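Local coordinates for protein nicastrin (Dictyostelium purpureum, PDB 4R12) that probably serves as an essential subunit of the gamma-secretase complex, which cleaves membrane proteins such as Notch and APP within the membrane, at residues A[75-80]-A[132-137]; A[104-109]-A[412-417]; A[221-226]-A[234-239]. One frame throughout, in Å; residues are numbered along the deposited sequence.

Contact 1 of 3, residues A[75-80]-A[132-137]. With NAG (2-acetamido-2-deoxy-beta-D-glucopyranose), chain C.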
loop_
_atom_site.group_PDB
_atom_site.type_symbol
_atom_site.label_atom_id
_atom_site.label_comp_id
_atom_site.label_asym_id
_atom_site.label_seq_id
_atom_site.Cartn_x
_atom_site.Cartn_y
_atom_site.Cartn_z
ATOM N N ASN A 75 8.820 6.998 -21.318
ATOM C CA ASN A 75 10.036 7.786 -21.106
ATOM C C ASN A 75 9.747 9.289 -21.104
ATOM O O ASN A 75 10.523 10.081 -20.570
ATOM C CB ASN A 75 11.091 7.461 -22.158
ATOM C CG ASN A 75 12.104 6.429 -21.672
ATOM O OD1 ASN A 75 11.969 5.873 -20.577
ATOM N ND2 ASN A 75 13.125 6.169 -22.487
ATOM N N TYR A 76 8.614 9.671 -21.685
ATOM C CA TYR A 76 8.219 11.074 -21.734
ATOM C C TYR A 76 7.128 11.444 -20.728
ATOM O O TYR A 76 6.630 12.574 -20.729
ATOM C CB TYR A 76 7.788 11.423 -23.158
ATOM C CG TYR A 76 8.984 11.452 -24.063
ATOM C CD1 TYR A 76 9.461 10.289 -24.653
ATOM C CD2 TYR A 76 9.683 12.631 -24.274
ATOM C CE1 TYR A 76 10.589 10.307 -25.465
ATOM C CE2 TYR A 76 10.802 12.660 -25.074
ATOM C CZ TYR A 76 11.254 11.500 -25.665
ATOM O OH TYR A 76 12.372 11.543 -26.462
ATOM N N PHE A 77 6.792 10.504 -19.849
ATOM C CA PHE A 77 5.819 10.759 -18.786
ATOM C C PHE A 77 6.493 11.085 -17.452
ATOM O O PHE A 77 6.865 10.191 -16.688
ATOM C CB PHE A 77 4.875 9.558 -18.614
ATOM C CG PHE A 77 3.832 9.758 -17.544
ATOM C CD1 PHE A 77 2.900 10.787 -17.642
ATOM C CD2 PHE A 77 3.787 8.921 -16.440
ATOM C CE1 PHE A 77 1.928 10.969 -16.665
ATOM C CE2 PHE A 77 2.824 9.106 -15.450
ATOM C CZ PHE A 77 1.894 10.129 -15.563
ATOM N N ASN A 78 6.763 12.363 -17.249
ATOM C CA ASN A 78 7.354 12.907 -16.036
ATOM C C ASN A 78 6.992 14.411 -15.905
ATOM O O ASN A 78 6.535 14.960 -16.842
ATOM C CB ASN A 78 8.864 12.636 -15.954
ATOM C CG ASN A 78 9.683 13.452 -16.937
ATOM O OD1 ASN A 78 9.343 14.559 -17.226
ATOM N ND2 ASN A 78 10.791 12.901 -17.428
ATOM N N SER A 79 7.160 15.029 -14.743
ATOM C CA SER A 79 6.690 16.400 -14.531
ATOM C C SER A 79 7.239 17.359 -15.579
ATOM O O SER A 79 6.479 18.058 -16.237
ATOM C CB SER A 79 7.048 16.900 -13.125
ATOM O OG SER A 79 8.428 16.736 -12.852
ATOM N N THR A 80 8.556 17.366 -15.748
ATOM C CA THR A 80 9.206 18.329 -16.631
ATOM C C THR A 80 8.691 18.246 -18.054
ATOM O O THR A 80 8.373 19.260 -18.683
ATOM C CB THR A 80 10.729 18.119 -16.640
ATOM O OG1 THR A 80 11.275 18.631 -15.420
ATOM C CG2 THR A 80 11.365 18.849 -17.810
ATOM N N ASP A 132 10.261 13.556 -8.394
ATOM C CA ASP A 132 9.855 14.837 -8.977
ATOM C C ASP A 132 8.456 15.275 -8.515
ATOM O O ASP A 132 7.945 16.310 -8.953
ATOM C CB ASP A 132 9.955 14.784 -10.512
ATOM C CG ASP A 132 8.803 14.029 -11.182
ATOM O OD1 ASP A 132 7.969 13.390 -10.499
ATOM O OD2 ASP A 132 8.749 14.074 -12.428
ATOM N N GLY A 133 7.844 14.493 -7.621
ATOM C CA GLY A 133 6.573 14.878 -7.028
ATOM C C GLY A 133 5.401 15.035 -7.992
ATOM O O GLY A 133 4.389 15.625 -7.656
ATOM N N PHE A 134 5.544 14.481 -9.185
ATOM C CA PHE A 134 4.539 14.557 -10.239
ATOM C C PHE A 134 3.116 14.154 -9.801
ATOM O O PHE A 134 2.127 14.690 -10.311
ATOM C CB PHE A 134 4.995 13.675 -11.393
ATOM C CG PHE A 134 4.327 13.965 -12.700
ATOM C CD1 PHE A 134 3.835 15.216 -12.991
ATOM C CD2 PHE A 134 4.208 12.959 -13.648
ATOM C CE1 PHE A 134 3.241 15.477 -14.213
ATOM C CE2 PHE A 134 3.615 13.211 -14.865
ATOM C CZ PHE A 134 3.126 14.472 -15.144
ATOM N N THR A 135 3.011 13.207 -8.872
ATOM C CA THR A 135 1.697 12.753 -8.414
ATOM C C THR A 135 0.889 13.885 -7.777
ATOM O O THR A 135 -0.338 13.936 -7.916
ATOM C CB THR A 135 1.827 11.579 -7.408
ATOM O OG1 THR A 135 2.345 10.442 -8.100
ATOM C CG2 THR A 135 0.470 11.202 -6.818
ATOM N N TYR A 136 1.582 14.819 -7.125
ATOM C CA TYR A 136 0.917 15.852 -6.334
ATOM C C TYR A 136 0.672 17.142 -7.092
ATOM O O TYR A 136 0.675 18.208 -6.513
ATOM C CB TYR A 136 1.733 16.123 -5.066
ATOM C CG TYR A 136 1.960 14.836 -4.329
ATOM C CD1 TYR A 136 0.890 14.154 -3.761
ATOM C CD2 TYR A 136 3.228 14.267 -4.237
ATOM C CE1 TYR A 136 1.066 12.959 -3.110
ATOM C CE2 TYR A 136 3.415 13.064 -3.580
ATOM C CZ TYR A 136 2.325 12.414 -3.019
ATOM O OH TYR A 136 2.473 11.208 -2.359
ATOM N N PHE A 137 0.440 17.034 -8.393
ATOM C CA PHE A 137 -0.001 18.172 -9.196
ATOM C C PHE A 137 -1.482 18.038 -9.528
ATOM O O PHE A 137 -2.024 16.928 -9.564
ATOM C CB PHE A 137 0.818 18.273 -10.476
ATOM C CG PHE A 137 2.199 18.812 -10.261
ATOM C CD1 PHE A 137 3.223 17.982 -9.829
ATOM C CD2 PHE A 137 2.470 20.162 -10.471
ATOM C CE1 PHE A 137 4.507 18.493 -9.615
ATOM C CE2 PHE A 137 3.747 20.675 -10.266
ATOM C CZ PHE A 137 4.765 19.840 -9.839
HETATM C C1 NAG C . 11.778 13.331 -17.898
HETATM C C2 NAG C . 13.265 13.240 -17.609
HETATM C C3 NAG C . 14.113 13.868 -18.679
HETATM C C4 NAG C . 13.770 13.375 -20.048
HETATM C C5 NAG C . 12.266 13.563 -20.257
HETATM C C6 NAG C . 11.743 13.049 -21.575
HETATM C C7 NAG C . 13.432 13.271 -15.246
HETATM C C8 NAG C . 13.497 14.119 -14.018
HETATM N N2 NAG C . 13.573 13.881 -16.388
HETATM O O3 NAG C . 15.461 13.580 -18.376
HETATM O O4 NAG C . 14.509 14.192 -20.913
HETATM O O5 NAG C . 11.521 12.955 -19.222
HETATM O O6 NAG C . 12.349 11.868 -22.015
HETATM O O7 NAG C . 13.251 12.099 -15.162
HETATM O O HOH W 1 8.386 18.700 -10.254
HETATM O O HOH W 2 10.584 15.661 -14.220
#
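The phenyl ring of Phe134 lies against the backbone that starts the helix 79-83: Asn78 C and the N and CA of Ser79 all sit over one of its faces. The CA of Ser79 forms a CH-pi contact, 3.7 Å from the Phe134 ring centroid. Phe77 meets the edge of that ring, while Phe134 CE2 stands over a face of Phe77 near its rim, 3.3 Å from Phe77 CE1. The two planes make 59°, and the rings meet obliquely. Phe226 adds an edge-to-face partner for Phe77, and Tyr106 and Val82 also pack on Phe134.

The polar half of the contact is a helix start held from outside. Asn78 occupies the N-cap, its OD1 accepting from Ser81 N. The first amide of the helix goes to Asp132 instead: Ser79 N donates to Asp132 OD2 over 3.0 Å, with an N-H...O angle of 164°, on the syn side but clearly tilted out of the carboxylate plane. Ser79 OG donates to the same Asp132 OD2 over 2.7 Å, from well above the carboxylate plane but on the same face of it. Chi1 of 53° sets the hydroxyl between Ser79's own N and C, which lets N and OG grip one oxygen together. A water that accepts from Thr80 N gives OD2 a further hydrogen bond. The other oxygen makes an Asx turn, Phe134 N reaching Asp132 OD1 over 3.0 Å, so both oxygens fix the carboxylate's rotation; the amides around it probably favour its charged form.

Asn78 is also N-glycosylated in the small lobe, its ND2 linked to C1 of the first N-acetylglucosamine. That sugar's O6 lies over a face of Tyr76 and donates to Asn75 O over 2.9 Å.

Contact 2 of 3, residues A[104-109]-A[412-417]. With NAG (2-acetamido-2-deoxy-beta-D-glucopyranose), chain C.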
loop_
_atom_site.group_PDB
_atom_site.type_symbol
_atom_site.label_atom_id
_atom_site.label_comp_id
_atom_site.label_asym_id
_atom_site.label_seq_id
_atom_site.Cartn_x
_atom_site.Cartn_y
_atom_site.Cartn_z
ATOM N N TYR A 104 15.072 4.851 -17.057
ATOM C CA TYR A 104 15.772 5.590 -16.009
ATOM C C TYR A 104 15.015 5.495 -14.693
ATOM O O TYR A 104 13.817 5.207 -14.695
ATOM C CB TYR A 104 15.961 7.054 -16.420
ATOM C CG TYR A 104 14.698 7.786 -16.831
ATOM C CD1 TYR A 104 13.869 8.378 -15.876
ATOM C CD2 TYR A 104 14.359 7.928 -18.177
ATOM C CE1 TYR A 104 12.717 9.073 -16.246
ATOM C CE2 TYR A 104 13.209 8.630 -18.565
ATOM C CZ TYR A 104 12.392 9.197 -17.587
ATOM O OH TYR A 104 11.263 9.894 -17.948
ATOM N N PRO A 105 15.699 5.745 -13.559
ATOM C CA PRO A 105 14.982 5.711 -12.279
ATOM C C PRO A 105 13.971 6.849 -12.197
ATOM O O PRO A 105 14.230 7.948 -12.691
ATOM C CB PRO A 105 16.090 5.895 -11.226
ATOM C CG PRO A 105 17.394 5.786 -11.973
ATOM C CD PRO A 105 17.108 6.146 -13.392
ATOM N N TYR A 106 12.824 6.595 -11.579
ATOM C CA TYR A 106 11.784 7.609 -11.550
ATOM C C TYR A 106 10.819 7.452 -10.376
ATOM O O TYR A 106 10.274 6.369 -10.162
ATOM C CB TYR A 106 10.984 7.587 -12.875
ATOM C CG TYR A 106 9.895 8.615 -12.847
ATOM C CD1 TYR A 106 10.219 9.967 -12.861
ATOM C CD2 TYR A 106 8.555 8.253 -12.744
ATOM C CE1 TYR A 106 9.256 10.927 -12.798
ATOM C CE2 TYR A 106 7.561 9.227 -12.687
ATOM C CZ TYR A 106 7.932 10.565 -12.711
ATOM O OH TYR A 106 6.998 11.564 -12.650
ATOM N N SER A 107 10.602 8.532 -9.628
ATOM C CA SER A 107 9.560 8.556 -8.602
ATOM C C SER A 107 8.725 9.831 -8.690
ATOM O O SER A 107 9.255 10.943 -8.593
ATOM C CB SER A 107 10.166 8.429 -7.200
ATOM O OG SER A 107 9.176 8.602 -6.197
ATOM N N PRO A 108 7.409 9.670 -8.880
ATOM C CA PRO A 108 6.449 10.775 -8.883
ATOM C C PRO A 108 6.021 11.143 -7.469
ATOM O O PRO A 108 5.121 11.950 -7.285
ATOM C CB PRO A 108 5.259 10.196 -9.658
ATOM C CG PRO A 108 5.272 8.744 -9.236
ATOM C CD PRO A 108 6.737 8.366 -9.072
ATOM N N ASP A 109 6.653 10.547 -6.468
ATOM C CA ASP A 109 6.234 10.786 -5.094
ATOM C C ASP A 109 7.046 11.905 -4.448
ATOM O O ASP A 109 7.738 12.654 -5.134
ATOM C CB ASP A 109 6.348 9.497 -4.280
ATOM C CG ASP A 109 5.238 9.358 -3.254
ATOM O OD1 ASP A 109 5.363 9.960 -2.166
ATOM O OD2 ASP A 109 4.247 8.646 -3.533
ATOM N N TYR A 412 9.999 4.498 -6.337
ATOM C CA TYR A 412 9.115 4.610 -5.190
ATOM C C TYR A 412 7.787 5.292 -5.544
ATOM O O TYR A 412 7.769 6.393 -6.087
ATOM C CB TYR A 412 9.804 5.377 -4.048
ATOM C CG TYR A 412 8.957 5.413 -2.810
ATOM C CD1 TYR A 412 8.022 6.423 -2.612
ATOM C CD2 TYR A 412 9.072 4.418 -1.846
ATOM C CE1 TYR A 412 7.228 6.447 -1.481
ATOM C CE2 TYR A 412 8.280 4.431 -0.707
ATOM C CZ TYR A 412 7.363 5.449 -0.533
ATOM O OH TYR A 412 6.564 5.475 0.586
ATOM N N GLY A 413 6.672 4.639 -5.215
ATOM C CA GLY A 413 5.359 5.217 -5.445
ATOM C C GLY A 413 4.996 5.283 -6.919
ATOM O O GLY A 413 4.359 6.235 -7.388
ATOM N N TYR A 414 5.379 4.253 -7.654
ATOM C CA TYR A 414 5.259 4.288 -9.107
ATOM C C TYR A 414 5.020 2.884 -9.678
ATOM O O TYR A 414 5.491 1.902 -9.109
ATOM C CB TYR A 414 6.521 4.922 -9.710
ATOM C CG TYR A 414 6.494 5.031 -11.214
ATOM C CD1 TYR A 414 5.553 5.837 -11.858
ATOM C CD2 TYR A 414 7.419 4.344 -11.991
ATOM C CE1 TYR A 414 5.516 5.928 -13.254
ATOM C CE2 TYR A 414 7.401 4.434 -13.378
ATOM C CZ TYR A 414 6.444 5.225 -14.003
ATOM O OH TYR A 414 6.435 5.297 -15.378
ATOM N N GLU A 415 4.302 2.815 -10.807
ATOM C CA GLU A 415 3.905 1.539 -11.429
ATOM C C GLU A 415 5.069 0.607 -11.737
ATOM O O GLU A 415 4.903 -0.610 -11.739
ATOM C CB GLU A 415 3.123 1.798 -12.726
ATOM C CG GLU A 415 3.854 2.749 -13.668
ATOM C CD GLU A 415 3.363 2.703 -15.108
ATOM O OE1 GLU A 415 2.864 1.655 -15.547
ATOM O OE2 GLU A 415 3.497 3.723 -15.810
ATOM N N GLN A 416 6.246 1.168 -12.012
ATOM C CA GLN A 416 7.402 0.340 -12.321
ATOM C C GLN A 416 8.050 -0.304 -11.086
ATOM O O GLN A 416 9.042 -1.019 -11.214
ATOM C CB GLN A 416 8.443 1.152 -13.093
ATOM C CG GLN A 416 9.395 0.293 -13.926
ATOM C CD GLN A 416 10.064 1.070 -15.050
ATOM O OE1 GLN A 416 9.448 1.923 -15.688
ATOM N NE2 GLN A 416 11.333 0.755 -15.308
ATOM N N ASP A 417 7.492 -0.059 -9.902
ATOM C CA ASP A 417 7.907 -0.774 -8.705
ATOM C C ASP A 417 7.206 -2.130 -8.715
ATOM O O ASP A 417 6.243 -2.363 -7.975
ATOM C CB ASP A 417 7.571 0.028 -7.443
ATOM C CG ASP A 417 8.100 -0.621 -6.174
ATOM O OD1 ASP A 417 8.858 -1.618 -6.262
ATOM O OD2 ASP A 417 7.752 -0.123 -5.070
HETATM C C1 NAG C . 11.778 13.331 -17.898
HETATM C C2 NAG C . 13.265 13.240 -17.609
HETATM C C3 NAG C . 14.113 13.868 -18.679
HETATM C C4 NAG C . 13.770 13.375 -20.048
HETATM C C5 NAG C . 12.266 13.563 -20.257
HETATM C C6 NAG C . 11.743 13.049 -21.575
HETATM C C7 NAG C . 13.432 13.271 -15.246
HETATM C C8 NAG C . 13.497 14.119 -14.018
HETATM N N2 NAG C . 13.573 13.881 -16.388
HETATM O O3 NAG C . 15.461 13.580 -18.376
HETATM O O4 NAG C . 14.509 14.192 -20.913
HETATM O O5 NAG C . 11.521 12.955 -19.222
HETATM O O6 NAG C . 12.349 11.868 -22.015
HETATM O O7 NAG C . 13.251 12.099 -15.162
HETATM O O HOH W 3 3.067 8.448 -6.224
#
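Ser107 and Tyr412 bring two irregular segments together with their CA atoms 5.2 Å apart, and Asp109 and Gly413 follow at a CA separation of 5.6 Å. Neither segment is helix or strand. Gly413 has positive phi, and beyond it a type I beta turn runs from Tyr414 to Asp417, closed by Asp417 N to Tyr414 O.

The direct hydrogen bond across the contact goes from Ser107 OG to Tyr412 O, 2.6 Å long, with a C=O...donor angle of 140° and the hydroxyl tilted somewhat from the carbonyl plane. Chi1 of 173° turns this OG away from Ser107's own N. Ser107 OG also accepts from Asp109 N at 3.2 Å, which makes an ST turn, and Asn128 ND2 is a further partner. A water donates to both Asp109 OD2 and Gly413 O, giving a second polar bridge.

Tyrosine packing fills the rest. Tyr106 sets its edge toward the face of Tyr414, the planes at 85° and the centroids 5.1 Å apart; CD2 of Tyr106 stands over the centre of the Tyr414 ring. Pro108 crosses the root of the same side chain, its CD 3.5 Å from Tyr414 CB, while its CG lies 3.2 Å from Gly413 O. At the far end, CB of Asp109 meets the edge of the Tyr412 ring, with the carboxylate nearly perpendicular to it.

This is a junction of the two lobes. Segment 104-109 belongs to the small-lobe loop between strands 90-96 and 138-139; the large-lobe loop between strand 397-401 and helix 427-441 supplies residues 412-417. Tyr412 rests on Gln236. The carboxylate of Asp417 accepts from the amides of Asp235 and Gln236, and its backbone O from Ala234 N, where helix 234-252 begins.

Contact 3 of 3, residues A[221-226]-A[234-239]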
loop_
_atom_site.group_PDB
_atom_site.type_symbol
_atom_site.label_atom_id
_atom_site.label_comp_id
_atom_site.label_asym_id
_atom_site.label_seq_id
_atom_site.Cartn_x
_atom_site.Cartn_y
_atom_site.Cartn_z
ATOM N N PHE A 221 1.296 -2.209 4.669
ATOM C CA PHE A 221 1.067 -2.975 3.437
ATOM C C PHE A 221 0.457 -2.151 2.297
ATOM O O PHE A 221 0.456 -2.605 1.143
ATOM C CB PHE A 221 0.213 -4.234 3.701
ATOM C CG PHE A 221 -1.262 -3.980 3.942
ATOM C CD1 PHE A 221 -2.180 -4.014 2.882
ATOM C CD2 PHE A 221 -1.748 -3.806 5.232
ATOM C CE1 PHE A 221 -3.535 -3.829 3.108
ATOM C CE2 PHE A 221 -3.099 -3.621 5.465
ATOM C CZ PHE A 221 -3.999 -3.636 4.400
ATOM N N ASP A 222 -0.023 -0.946 2.575
ATOM C CA ASP A 222 -0.596 -0.148 1.492
ATOM C C ASP A 222 0.510 0.501 0.653
ATOM O O ASP A 222 1.657 0.641 1.097
ATOM C CB ASP A 222 -1.565 0.919 2.030
ATOM C CG ASP A 222 -0.880 1.961 2.894
ATOM O OD1 ASP A 222 -0.163 1.577 3.837
ATOM O OD2 ASP A 222 -1.058 3.172 2.628
ATOM N N THR A 223 0.155 0.862 -0.577
ATOM C CA THR A 223 1.114 1.359 -1.548
ATOM C C THR A 223 0.617 2.637 -2.208
ATOM O O THR A 223 -0.515 3.076 -1.966
ATOM C CB THR A 223 1.373 0.326 -2.648
ATOM O OG1 THR A 223 0.111 -0.085 -3.182
ATOM C CG2 THR A 223 2.127 -0.896 -2.090
ATOM N N THR A 224 1.456 3.228 -3.054
ATOM C CA THR A 224 1.061 4.424 -3.803
ATOM C C THR A 224 1.538 4.346 -5.237
ATOM O O THR A 224 2.427 3.570 -5.565
ATOM C CB THR A 224 1.622 5.719 -3.192
ATOM O OG1 THR A 224 3.044 5.592 -3.027
ATOM C CG2 THR A 224 0.970 6.016 -1.854
ATOM N N ALA A 225 0.940 5.187 -6.077
ATOM C CA ALA A 225 1.311 5.305 -7.478
ATOM C C ALA A 225 0.590 6.506 -8.081
ATOM O O ALA A 225 -0.354 7.040 -7.485
ATOM C CB ALA A 225 0.969 4.049 -8.242
ATOM N N PHE A 226 1.053 6.937 -9.246
ATOM C CA PHE A 226 0.358 7.969 -10.008
ATOM C C PHE A 226 -0.972 7.357 -10.447
ATOM O O PHE A 226 -2.022 7.967 -10.301
ATOM C CB PHE A 226 1.180 8.423 -11.216
ATOM C CG PHE A 226 0.663 9.680 -11.874
ATOM C CD1 PHE A 226 -0.386 9.624 -12.777
ATOM C CD2 PHE A 226 1.236 10.915 -11.584
ATOM C CE1 PHE A 226 -0.862 10.773 -13.391
ATOM C CE2 PHE A 226 0.764 12.083 -12.194
ATOM C CZ PHE A 226 -0.283 12.005 -13.094
ATOM N N ALA A 234 6.167 -3.131 -5.243
ATOM C CA ALA A 234 6.893 -4.341 -4.889
ATOM C C ALA A 234 7.908 -4.064 -3.763
ATOM O O ALA A 234 7.814 -4.657 -2.689
ATOM C CB ALA A 234 7.583 -4.929 -6.118
ATOM N N ASP A 235 8.828 -3.123 -3.966
ATOM C CA ASP A 235 9.775 -2.828 -2.879
ATOM C C ASP A 235 9.144 -1.939 -1.817
ATOM O O ASP A 235 9.448 -2.074 -0.632
ATOM C CB ASP A 235 11.064 -2.182 -3.399
ATOM C CG ASP A 235 12.233 -2.376 -2.429
ATOM O OD1 ASP A 235 12.247 -3.424 -1.740
ATOM O OD2 ASP A 235 13.112 -1.486 -2.335
ATOM N N GLN A 236 8.272 -1.022 -2.239
ATOM C CA GLN A 236 7.613 -0.128 -1.301
ATOM C C GLN A 236 6.937 -0.872 -0.152
ATOM O O GLN A 236 7.111 -0.514 1.019
ATOM C CB GLN A 236 6.565 0.737 -2.029
ATOM C CG GLN A 236 5.844 1.708 -1.110
ATOM C CD GLN A 236 4.859 2.578 -1.875
ATOM O OE1 GLN A 236 4.254 2.128 -2.852
ATOM N NE2 GLN A 236 4.704 3.824 -1.444
ATOM N N SER A 237 6.173 -1.910 -0.482
ATOM C CA SER A 237 5.420 -2.652 0.531
ATOM C C SER A 237 5.317 -4.167 0.292
ATOM O O SER A 237 5.495 -4.956 1.213
ATOM C CB SER A 237 3.987 -2.108 0.626
ATOM O OG SER A 237 3.949 -0.725 0.948
ATOM N N SER A 238 4.967 -4.568 -0.928
ATOM C CA SER A 238 4.407 -5.904 -1.101
ATOM C C SER A 238 5.459 -7.017 -1.013
ATOM O O SER A 238 5.125 -8.153 -0.642
ATOM C CB SER A 238 3.619 -5.975 -2.419
ATOM O OG SER A 238 4.454 -5.784 -3.543
ATOM N N PHE A 239 6.729 -6.719 -1.305
ATOM C CA PHE A 239 7.763 -7.730 -1.043
ATOM C C PHE A 239 7.750 -8.083 0.452
ATOM O O PHE A 239 7.690 -9.272 0.809
ATOM C CB PHE A 239 9.152 -7.248 -1.498
ATOM C CG PHE A 239 10.260 -8.285 -1.371
ATOM C CD1 PHE A 239 10.842 -8.572 -0.139
ATOM C CD2 PHE A 239 10.773 -8.909 -2.502
ATOM C CE1 PHE A 239 11.879 -9.496 -0.035
ATOM C CE2 PHE A 239 11.818 -9.824 -2.397
ATOM C CZ PHE A 239 12.367 -10.120 -1.168
#
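Ser237 OG is held by two partners: it donates to Asp222 O over 2.7 Å, approaching from above the carbonyl plane, and it is also hydrogen-bonded to Arg272 NH2. The CB of Ser237 lies 3.6 Å from Phe221 O and, on its apolar side, 3.5 Å from Thr223 CG2. One small side chain thus meets three successive residues of the loop that leaves strand 214-220.

One residue earlier on the helix, Gln236 makes a two-point contact with Thr224. Gln236 OE1 accepts from Thr224 N at 3.0 Å with an N-H...O angle of 163°, the donor lying somewhat out of the carbonyl plane. Gln236 NE2 donates to Thr224 OG1 over 2.9 Å, nearly straight at 172° and close to the amide plane. The side chain runs fully extended to get there, CG trans to the Gln236 backbone N (chi1 -179°), and crosses Thr224 at about a right angle. Thr223 CB stands 3.4 Å from Gln236 OE1, while Thr223 OG1 turns to Ser231 O in the connecting loop.

The helix begins with a wide turn of pi type, in which Phe239 N bonds to Ala234 O over 2.7 Å. The contact ties the loop after strand 214-220 to the first turns of helix 234-252, within the large lobe, whose family is related to the zinc exopeptidases. The carboxylate of Asp222 accepts from the amides of Glu271 and Arg272.

The bonds across this buried contact pair neutral hydroxyls and amides, without a salt bridge between the segments. With Gln236 accepting through OE1 and donating through NE2, the carboxamide is fixed in one of its two flips, and both its oxygen and its nitrogen have a partner in this buried contact.

How the contacts relate
The three contacts run from the small lobe into the large one. Contact 1 lies within the small lobe, contact 2 joins the lobes, and contact 3 lies in the large lobe, near the centre of the chain. Centres of contacts 1 and 2 are about 10 Å apart, those of 2 and 3 about 11 Å, and those of 1 and 3 about 18 Å. Along the chain, contacts 1 and 2 interleave, and both segments of contact 3 fall between the halves of contact 2. Asp132 N bonds to Ser107 O, and Phe226 of contact 3 packs on Phe134 and Thr135 of contact 1. These links form a run of contacts from the glycosylated N-cap of helix 79-83 to helix 234-252, across the meeting of the lobes.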